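Local atomic coordinates of acetylene hydratase (Pelobacter acetylenicus, PDB entry 2E7Z), a protein that hydrates acetylene to acetaldehyde, using a tungsten-bis(molybdopterin guanine dinucleotide) cofactor and one [4Fe-4S] cluster. Residues R53-K64 with D451-E461. Sequence-based numbering, arbitrary orientation.
Sequences RTHKDRVLYPLK and DYVLPGDHWLE. With MGD (2-amino-5,6-dimercapto-7-methyl-3,7,8a,9-tetrahydro-8-oxa-1,3,9,10-tetraaza-anthracen-4-one guanosine dinucleotide), chain E.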
ATOM      1  N   ARG A  53       2.803  19.460  11.378  1.00 11.43           N
ATOM      2  CA  ARG A  53       4.204  19.876  11.367  1.00 11.51           C
ATOM      3  C   ARG A  53       4.611  20.619  12.657  1.00 11.58           C
ATOM      4  O   ARG A  53       5.741  20.469  13.144  1.00 11.83           O
ATOM      5  CB  ARG A  53       4.517  20.737  10.140  1.00 11.97           C
ATOM      6  CG  ARG A  53       5.994  21.038  10.003  1.00 11.54           C
ATOM      7  CD  ARG A  53       6.237  22.207   9.068  1.00 13.00           C
ATOM      8  NE  ARG A  53       6.207  23.506   9.747  1.00 12.64           N
ATOM      9  CZ  ARG A  53       7.243  24.032  10.398  1.00 14.12           C
ATOM     10  NH1 ARG A  53       8.396  23.373  10.501  1.00 13.98           N
ATOM     11  NH2 ARG A  53       7.127  25.253  10.920  1.00 14.54           N
ATOM     12  N   THR A  54       3.698  21.440  13.194  1.00 12.81           N
ATOM     13  CA  THR A  54       4.005  22.241  14.383  1.00 13.59           C
ATOM     14  C   THR A  54       3.382  21.696  15.659  1.00 13.44           C
ATOM     15  O   THR A  54       3.341  22.399  16.671  1.00 14.51           O
ATOM     16  CB  THR A  54       3.605  23.741  14.209  1.00 13.98           C
ATOM     17  OG1 THR A  54       2.186  23.841  14.071  1.00 15.81           O
ATOM     18  CG2 THR A  54       4.264  24.300  12.962  1.00 14.61           C
ATOM     19  N   HIS A  55       2.868  20.475  15.624  1.00 13.20           N
ATOM     20  CA  HIS A  55       2.152  19.932  16.771  1.00 13.75           C
ATOM     21  C   HIS A  55       3.047  19.898  17.993  1.00 13.70           C
ATOM     22  O   HIS A  55       4.225  19.523  17.891  1.00 14.72           O
ATOM     23  CB  HIS A  55       1.606  18.520  16.467  1.00 13.57           C
ATOM     24  CG  HIS A  55       0.496  18.157  17.392  1.00 13.88           C
ATOM     25  ND1 HIS A  55       0.719  17.669  18.658  1.00 16.38           N
ATOM     26  CD2 HIS A  55      -0.843  18.286  17.262  1.00 15.44           C
ATOM     27  CE1 HIS A  55      -0.443  17.519  19.276  1.00 15.45           C
ATOM     28  NE2 HIS A  55      -1.405  17.861  18.441  1.00 15.92           N
ATOM     29  N   LYS A  56       2.516  20.292  19.160  1.00 14.38           N
ATOM     30  CA  LYS A  56       3.347  20.294  20.371  1.00 15.91           C
ATOM     31  C   LYS A  56       3.886  18.919  20.735  1.00 15.21           C
ATOM     32  O   LYS A  56       4.933  18.824  21.364  1.00 16.38           O
ATOM     33  CB  LYS A  56       2.603  20.896  21.576  1.00 17.07           C
ATOM     34  CG  LYS A  56       1.384  20.111  22.013  1.00 20.10           C
ATOM     35  CD  LYS A  56       0.654  20.772  23.182  1.00 24.22           C
ATOM     36  CE  LYS A  56       1.539  20.909  24.419  1.00 29.54           C
ATOM     37  NZ  LYS A  56       1.844  19.600  25.071  1.00 32.08           N
ATOM     38  N   ASP A  57       3.200  17.853  20.299  1.00 14.08           N
ATOM     39  CA  ASP A  57       3.657  16.478  20.606  1.00 13.57           C
ATOM     40  C   ASP A  57       4.589  15.895  19.562  1.00 12.39           C
ATOM     41  O   ASP A  57       4.994  14.729  19.686  1.00 11.92           O
ATOM     42  CB  ASP A  57       2.469  15.545  20.848  1.00 14.19           C
ATOM     43  CG  ASP A  57       1.614  16.004  22.024  1.00 17.11           C
ATOM     44  OD1 ASP A  57       2.209  16.495  23.006  1.00 20.81           O
ATOM     45  OD2 ASP A  57       0.372  15.874  21.956  1.00 21.05           O
ATOM     46  N   ARG A  58       4.920  16.671  18.526  1.00 11.26           N
ATOM     47  CA  ARG A  58       5.842  16.163  17.512  1.00 11.02           C
ATOM     48  C   ARG A  58       7.197  15.870  18.156  1.00 11.37           C
ATOM     49  O   ARG A  58       7.708  16.635  18.989  1.00 11.50           O
ATOM     50  CB  ARG A  58       5.974  17.177  16.375  1.00 10.73           C
ATOM     51  CG  ARG A  58       6.867  16.683  15.250  1.00 10.70           C
ATOM     52  CD  ARG A  58       6.886  17.644  14.095  1.00 10.24           C
ATOM     53  NE  ARG A  58       7.915  17.158  13.130  1.00  9.40           N
ATOM     54  CZ  ARG A  58       8.481  17.898  12.166  1.00  9.78           C
ATOM     55  NH1 ARG A  58       8.110  19.163  11.962  1.00 11.15           N
ATOM     56  NH2 ARG A  58       9.432  17.390  11.381  1.00  9.88           N
ATOM     57  N   VAL A  59       7.773  14.724  17.807  1.00 10.24           N
ATOM     58  CA  VAL A  59       9.108  14.376  18.259  1.00 10.63           C
ATOM     59  C   VAL A  59      10.127  15.106  17.400  1.00 10.57           C
ATOM     60  O   VAL A  59      10.229  14.847  16.188  1.00 10.53           O
ATOM     61  CB  VAL A  59       9.327  12.834  18.195  1.00 10.54           C
ATOM     62  CG1 VAL A  59      10.757  12.455  18.571  1.00 10.60           C
ATOM     63  CG2 VAL A  59       8.322  12.123  19.120  1.00 11.89           C
ATOM     64  N   LEU A  60      10.888  16.020  18.001  1.00 10.42           N
ATOM     65  CA  LEU A  60      11.848  16.834  17.266  1.00 11.14           C
ATOM     66  C   LEU A  60      13.305  16.523  17.605  1.00 11.17           C
ATOM     67  O   LEU A  60      14.227  17.079  16.988  1.00 11.08           O
ATOM     68  CB  LEU A  60      11.552  18.330  17.453  1.00 12.06           C
ATOM     69  CG  LEU A  60      10.276  18.837  16.797  1.00 12.84           C
ATOM     70  CD1 LEU A  60      10.151  20.353  17.138  1.00 14.08           C
ATOM     71  CD2 LEU A  60      10.221  18.613  15.304  1.00 12.83           C
ATOM     72  N   TYR A  61      13.524  15.641  18.570  1.00 11.22           N
ATOM     73  CA  TYR A  61      14.867  15.297  19.035  1.00 10.72           C
ATOM     74  C   TYR A  61      14.947  13.799  19.267  1.00 10.82           C
ATOM     75  O   TYR A  61      13.951  13.180  19.672  1.00 10.92           O
ATOM     76  CB  TYR A  61      15.228  16.041  20.345  1.00 11.11           C
ATOM     77  CG  TYR A  61      15.199  17.540  20.183  1.00 12.75           C
ATOM     78  CD1 TYR A  61      14.020  18.241  20.343  1.00 12.40           C
ATOM     79  CD2 TYR A  61      16.353  18.253  19.833  1.00 12.71           C
ATOM     80  CE1 TYR A  61      13.967  19.626  20.155  1.00 13.13           C
ATOM     81  CE2 TYR A  61      16.320  19.642  19.663  1.00 14.09           C
ATOM     82  CZ  TYR A  61      15.125  20.301  19.819  1.00 14.31           C
ATOM     83  OH  TYR A  61      15.081  21.665  19.652  1.00 17.39           O
ATOM     84  N   PRO A  62      16.124  13.221  19.033  1.00 10.38           N
ATOM     85  CA  PRO A  62      16.274  11.799  19.344  1.00 10.31           C
ATOM     86  C   PRO A  62      15.965  11.493  20.813  1.00 10.64           C
ATOM     87  O   PRO A  62      16.381  12.239  21.717  1.00 12.15           O
ATOM     88  CB  PRO A  62      17.742  11.530  19.045  1.00 11.41           C
ATOM     89  CG  PRO A  62      18.102  12.525  17.984  1.00 11.24           C
ATOM     90  CD  PRO A  62      17.352  13.769  18.409  1.00 11.10           C
ATOM     91  N   LEU A  63      15.232  10.404  21.022  1.00 10.70           N
ATOM     92  CA  LEU A  63      14.936   9.925  22.379  1.00 10.28           C
ATOM     93  C   LEU A  63      15.488   8.533  22.578  1.00 10.74           C
ATOM     94  O   LEU A  63      15.330   7.674  21.723  1.00 11.49           O
ATOM     95  CB  LEU A  63      13.432   9.911  22.641  1.00 10.93           C
ATOM     96  CG  LEU A  63      12.679  11.226  22.539  1.00 11.54           C
ATOM     97  CD1 LEU A  63      11.205  10.969  22.522  1.00 12.68           C
ATOM     98  CD2 LEU A  63      13.063  12.112  23.747  1.00 14.16           C
ATOM     99  N   LYS A  64      16.149   8.304  23.696  1.00 10.55           N
ATOM    100  CA  LYS A  64      16.614   6.998  24.094  1.00 10.31           C
ATOM    101  C   LYS A  64      15.732   6.456  25.207  1.00 10.60           C
ATOM    102  O   LYS A  64      15.399   7.162  26.173  1.00 10.70           O
ATOM    103  CB  LYS A  64      18.052   7.110  24.602  1.00 11.63           C
ATOM    104  CG  LYS A  64      18.607   5.820  25.141  1.00 11.20           C
ATOM    105  CD  LYS A  64      20.054   5.925  25.551  1.00 15.19           C
ATOM    106  CE  LYS A  64      20.527   4.594  26.079  1.00 16.55           C
ATOM    107  NZ  LYS A  64      21.958   4.637  26.450  1.00 19.12           N
ATOM    108  N   ASP A 451      13.884   1.229  21.326  1.00  7.95           N
ATOM    109  CA  ASP A 451      15.049   1.665  22.121  1.00  8.65           C
ATOM    110  C   ASP A 451      15.386   3.123  21.819  1.00  9.06           C
ATOM    111  O   ASP A 451      15.861   3.867  22.690  1.00  9.10           O
ATOM    112  CB  ASP A 451      16.251   0.783  21.831  1.00  8.82           C
ATOM    113  CG  ASP A 451      16.009  -0.630  22.283  1.00  9.26           C
ATOM    114  OD1 ASP A 451      16.117  -0.913  23.501  1.00 13.61           O
ATOM    115  OD2 ASP A 451      15.700  -1.473  21.436  1.00  9.05           O
ATOM    116  N   TYR A 452      15.161   3.535  20.574  1.00  8.40           N
ATOM    117  CA  TYR A 452      15.467   4.888  20.097  1.00  8.29           C
ATOM    118  C   TYR A 452      14.373   5.357  19.181  1.00  8.44           C
ATOM    119  O   TYR A 452      13.973   4.597  18.255  1.00  8.62           O
ATOM    120  CB  TYR A 452      16.807   4.946  19.311  1.00  9.33           C
ATOM    121  CG  TYR A 452      17.985   4.459  20.120  1.00 10.44           C
ATOM    122  CD1 TYR A 452      18.320   3.105  20.146  1.00 11.01           C
ATOM    123  CD2 TYR A 452      18.728   5.356  20.905  1.00 11.33           C
ATOM    124  CE1 TYR A 452      19.361   2.623  20.903  1.00 10.38           C
ATOM    125  CE2 TYR A 452      19.766   4.903  21.712  1.00 10.50           C
ATOM    126  CZ  TYR A 452      20.062   3.535  21.710  1.00 10.85           C
ATOM    127  OH  TYR A 452      21.082   3.069  22.506  1.00 13.44           O
ATOM    128  N   VAL A 453      13.907   6.586  19.423  1.00  8.47           N
ATOM    129  CA  VAL A 453      12.945   7.213  18.536  1.00  8.62           C
ATOM    130  C   VAL A 453      13.667   8.380  17.895  1.00  8.79           C
ATOM    131  O   VAL A 453      14.245   9.224  18.594  1.00  9.32           O
ATOM    132  CB  VAL A 453      11.691   7.651  19.286  1.00  8.79           C
ATOM    133  CG1 VAL A 453      10.679   8.337  18.327  1.00 10.18           C
ATOM    134  CG2 VAL A 453      11.035   6.442  19.964  1.00  9.07           C
ATOM    135  N   LEU A 454      13.689   8.396  16.567  1.00  8.27           N
ATOM    136  CA  LEU A 454      14.459   9.384  15.814  1.00  8.30           C
ATOM    137  C   LEU A 454      13.522  10.285  15.063  1.00  8.51           C
ATOM    138  O   LEU A 454      12.606   9.818  14.436  1.00  8.32           O
ATOM    139  CB  LEU A 454      15.446   8.719  14.859  1.00  8.43           C
ATOM    140  CG  LEU A 454      16.442   7.793  15.545  1.00  9.40           C
ATOM    141  CD1 LEU A 454      17.297   7.157  14.462  1.00 10.35           C
ATOM    142  CD2 LEU A 454      17.324   8.567  16.503  1.00 10.16           C
ATOM    143  N   PRO A 455      13.708  11.614  15.186  1.00  8.30           N
ATOM    144  CA  PRO A 455      12.772  12.538  14.558  1.00  8.54           C
ATOM    145  C   PRO A 455      12.910  12.737  13.065  1.00  8.57           C
ATOM    146  O   PRO A 455      13.960  13.163  12.570  1.00  8.73           O
ATOM    147  CB  PRO A 455      13.080  13.859  15.271  1.00  8.79           C
ATOM    148  CG  PRO A 455      14.548  13.771  15.576  1.00  9.74           C
ATOM    149  CD  PRO A 455      14.764  12.310  15.952  1.00  8.85           C
ATOM    150  N   GLY A 456      11.827  12.449  12.360  1.00  7.73           N
ATOM    151  CA  GLY A 456      11.811  12.654  10.922  1.00  7.56           C
ATOM    152  C   GLY A 456      11.339  14.029  10.487  1.00  7.82           C
ATOM    153  O   GLY A 456      10.515  14.656  11.172  1.00  8.65           O
ATOM    154  N   ASP A 457      11.877  14.540   9.388  1.00  7.86           N
ATOM    155  CA  ASP A 457      11.343  15.742   8.779  1.00  8.37           C
ATOM    156  C   ASP A 457       9.917  15.517   8.256  1.00  9.10           C
ATOM    157  O   ASP A 457       9.401  14.402   8.247  1.00  8.49           O
ATOM    158  CB  ASP A 457      12.291  16.343   7.720  1.00  7.91           C
ATOM    159  CG  ASP A 457      12.514  15.451   6.511  1.00  7.30           C
ATOM    160  OD1 ASP A 457      11.892  14.393   6.412  1.00  8.61           O
ATOM    161  OD2 ASP A 457      13.323  15.889   5.663  1.00  8.57           O
ATOM    162  N   HIS A 458       9.277  16.608   7.850  1.00  8.51           N
ATOM    163  CA  HIS A 458       7.911  16.618   7.384  1.00  8.36           C
ATOM    164  C   HIS A 458       7.890  17.099   5.920  1.00  8.39           C
ATOM    165  O   HIS A 458       8.834  17.749   5.430  1.00  8.66           O
ATOM    166  CB  HIS A 458       7.133  17.565   8.330  1.00  8.90           C
ATOM    167  CG  HIS A 458       5.689  17.743   7.989  1.00 10.78           C
ATOM    168  ND1 HIS A 458       5.250  18.618   7.017  1.00 10.48           N
ATOM    169  CD2 HIS A 458       4.580  17.147   8.496  1.00 10.11           C
ATOM    170  CE1 HIS A 458       3.930  18.557   6.946  1.00 10.32           C
ATOM    171  NE2 HIS A 458       3.498  17.672   7.832  1.00  9.98           N
ATOM    172  N   TRP A 459       6.830  16.768   5.196  1.00  8.41           N
ATOM    173  CA  TRP A 459       6.770  17.120   3.777  1.00  8.41           C
ATOM    174  C   TRP A 459       6.832  18.623   3.465  1.00  8.59           C
ATOM    175  O   TRP A 459       7.137  18.992   2.338  1.00  9.00           O
ATOM    176  CB  TRP A 459       5.574  16.443   3.086  1.00  8.28           C
ATOM    177  CG  TRP A 459       4.195  16.864   3.489  1.00  8.08           C
ATOM    178  CD1 TRP A 459       3.378  16.231   4.383  1.00  9.04           C
ATOM    179  CD2 TRP A 459       3.417  17.925   2.908  1.00  8.39           C
ATOM    180  NE1 TRP A 459       2.143  16.884   4.434  1.00  9.58           N
ATOM    181  CE2 TRP A 459       2.150  17.912   3.529  1.00  9.78           C
ATOM    182  CE3 TRP A 459       3.672  18.887   1.919  1.00  9.58           C
ATOM    183  CZ2 TRP A 459       1.145  18.826   3.186  1.00  9.77           C
ATOM    184  CZ3 TRP A 459       2.671  19.770   1.576  1.00  9.94           C
ATOM    185  CH2 TRP A 459       1.432  19.738   2.210  1.00 10.64           C
ATOM    186  N   LEU A 460       6.524  19.481   4.433  1.00  9.14           N
ATOM    187  CA  LEU A 460       6.643  20.934   4.234  1.00  9.87           C
ATOM    188  C   LEU A 460       8.085  21.401   4.508  1.00 10.12           C
ATOM    189  O   LEU A 460       8.370  22.603   4.459  1.00 10.78           O
ATOM    190  CB  LEU A 460       5.631  21.695   5.135  1.00  9.65           C
ATOM    191  CG  LEU A 460       4.180  21.592   4.653  1.00 10.28           C
ATOM    192  CD1 LEU A 460       3.241  22.094   5.783  1.00 11.23           C
ATOM    193  CD2 LEU A 460       3.970  22.408   3.380  1.00 11.97           C
ATOM    194  N   GLU A 461       8.980  20.449   4.807  1.00  9.06           N
ATOM    195  CA  GLU A 461      10.343  20.764   5.218  1.00  9.02           C
ATOM    196  C   GLU A 461      11.398  20.138   4.317  1.00  8.73           C
ATOM    197  O   GLU A 461      12.583  20.054   4.701  1.00  9.21           O
ATOM    198  CB  GLU A 461      10.594  20.281   6.649  1.00  9.27           C
ATOM    199  CG  GLU A 461       9.605  20.833   7.687  1.00  9.84           C
ATOM    200  CD  GLU A 461       9.720  20.147   9.044  1.00 10.42           C
ATOM    201  OE1 GLU A 461      10.243  18.998   9.118  1.00  9.84           O
ATOM    202  OE2 GLU A 461       9.283  20.770  10.034  1.00 10.87           O
TER
HETATM  203  PB  MGD E 801       0.878   3.816   9.189  1.00  8.87           P
HETATM  204  O1B MGD E 801       0.865   2.365   9.602  1.00  9.55           O
HETATM  205  O2B MGD E 801      -0.139   4.752   9.732  1.00  9.31           O
HETATM  206  O3B MGD E 801       0.788   3.969   7.595  1.00  8.26           O
HETATM  207  O3A MGD E 801       0.937   2.099   5.925  1.00  9.36           O
HETATM  208  PA  MGD E 801       1.725   3.420   6.411  1.00  8.69           P
HETATM  209  O1A MGD E 801       1.700   4.500   5.371  1.00  8.74           O
HETATM  210  O2A MGD E 801       3.034   2.926   6.948  1.00  7.94           O
HETATM  211  O5' MGD E 801       2.350   4.360   9.556  1.00  8.04           O
HETATM  212  C5' MGD E 801       2.824   5.543   8.935  1.00  8.87           C
HETATM  213  C4' MGD E 801       3.743   6.210   9.939  1.00  6.98           C
HETATM  214  O4' MGD E 801       4.468   7.231   9.236  1.00  7.65           O
HETATM  215  C3' MGD E 801       3.005   6.974  11.034  1.00  7.56           C
HETATM  216  O3' MGD E 801       3.445   6.491  12.314  1.00  8.76           O
HETATM  217  C2' MGD E 801       3.346   8.465  10.834  1.00  7.85           C
HETATM  218  O2' MGD E 801       3.476   9.258  12.031  1.00  9.39           O
HETATM  219  C1' MGD E 801       4.664   8.361  10.116  1.00  7.69           C
HETATM  220  N9  MGD E 801       5.009   9.469   9.213  1.00  7.75           N
HETATM  221  C8  MGD E 801       4.179  10.154   8.387  1.00  8.18           C
HETATM  222  N7  MGD E 801       4.867  11.028   7.636  1.00  8.46           N
HETATM  223  C5  MGD E 801       6.174  10.850   7.932  1.00  7.74           C
HETATM  224  C6  MGD E 801       7.441  11.425   7.514  1.00  7.81           C
HETATM  225  O6  MGD E 801       7.491  12.317   6.641  1.00  7.80           O
HETATM  226  N1  MGD E 801       8.543  10.914   8.087  1.00  7.29           N
HETATM  227  C2  MGD E 801       8.555  10.009   9.061  1.00  7.44           C
HETATM  228  N2  MGD E 801       9.753   9.581   9.554  1.00  7.98           N
HETATM  229  N3  MGD E 801       7.432   9.446   9.498  1.00  7.44           N
HETATM  230  C4  MGD E 801       6.256   9.831   8.962  1.00  7.54           C
HETATM  231  C10 MGD E 801      -0.108   2.263   4.965  1.00 10.88           C
HETATM  232  C11 MGD E 801      -0.416   0.885   4.419  1.00 10.61           C
HETATM  233  O11 MGD E 801      -0.987   0.160   5.506  1.00  8.62           O
HETATM  234  C12 MGD E 801      -1.386   0.987   3.267  1.00 11.01           C
HETATM  235  S12 MGD E 801      -0.996   2.034   1.972  1.00 13.53           S
HETATM  236  C13 MGD E 801      -2.496   0.232   3.230  1.00 11.18           C
HETATM  237  S13 MGD E 801      -3.674   0.410   2.012  1.00 14.62           S
HETATM  238  C14 MGD E 801      -2.805  -0.811   4.259  1.00 10.51           C
HETATM  239  N15 MGD E 801      -3.922  -0.430   5.109  1.00 10.42           N
HETATM  240  C16 MGD E 801      -4.160  -1.302   6.131  1.00 10.39           C
HETATM  241  C17 MGD E 801      -5.490  -1.575   6.692  1.00 10.57           C
HETATM  242  O17 MGD E 801      -6.504  -1.007   6.229  1.00 11.93           O
HETATM  243  N18 MGD E 801      -5.573  -2.461   7.705  1.00 10.82           N
HETATM  244  C19 MGD E 801      -4.497  -3.104   8.224  1.00  9.48           C
HETATM  245  N19 MGD E 801      -4.645  -3.975   9.244  1.00 10.76           N
HETATM  246  N20 MGD E 801      -3.256  -2.878   7.774  1.00  9.83           N
HETATM  247  C21 MGD E 801      -3.044  -2.031   6.758  1.00 10.49           C
HETATM  248  N22 MGD E 801      -1.802  -1.846   6.303  1.00  9.47           N
HETATM  249  C23 MGD E 801      -1.546  -1.085   5.098  1.00 10.39           C
HETATM  250  O   HOH W   1       9.285  14.721  13.606  1.00  8.55           O
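A salt-bridge network of Arg53, Arg58 and Glu461 ties residues 53-64 to residues 451-461 in the loop after strand 452-455, and a short antiparallel strand pairing joins them at the other end. Arg58, its chain stretched straight from CG to NE, meets the carboxylate end-on: NH1 gives a nearly linear bond to Glu461 OE2 (2.8 Å, 175°) and NH2 reaches OE1. Arg53 bends at chi3 (88°), which brings NH1 to the anti lone pair of Glu461 OE2 at 2.8 Å, while its CB sits squarely over the His458 ring in a CH-pi contact, 3.7 Å from the centroid. Arginine suits position 58 because its other N-H groups bind Arg53 O, Gly456 O (2.9 Å from NH2) and, through NE, a water. An alanine in place of Glu461 would probably strip Arg58 of its carboxylate partner and His458 N of its OE1 acceptor, leaving Arg53 its other bridge, to Asp50. The gripped loop borders the cofactor: Gly456, with no side chain, lets the guanine N2 of the dinucleotide lie 3.9 Å from its CA, and Asp457 is a cofactor-binding residue. Leu63 and Val453 form a hydrogen-bonded pair, N to O both ways at 2.9 Å, in the mixed sheet where strand 452-455 lies between 63-65 and 435-440. Beside it, Lys64 lays its extended chain along Tyr452, CG 3.7 Å from CE2, and both polar ends reach Glu86 of helix 80-98.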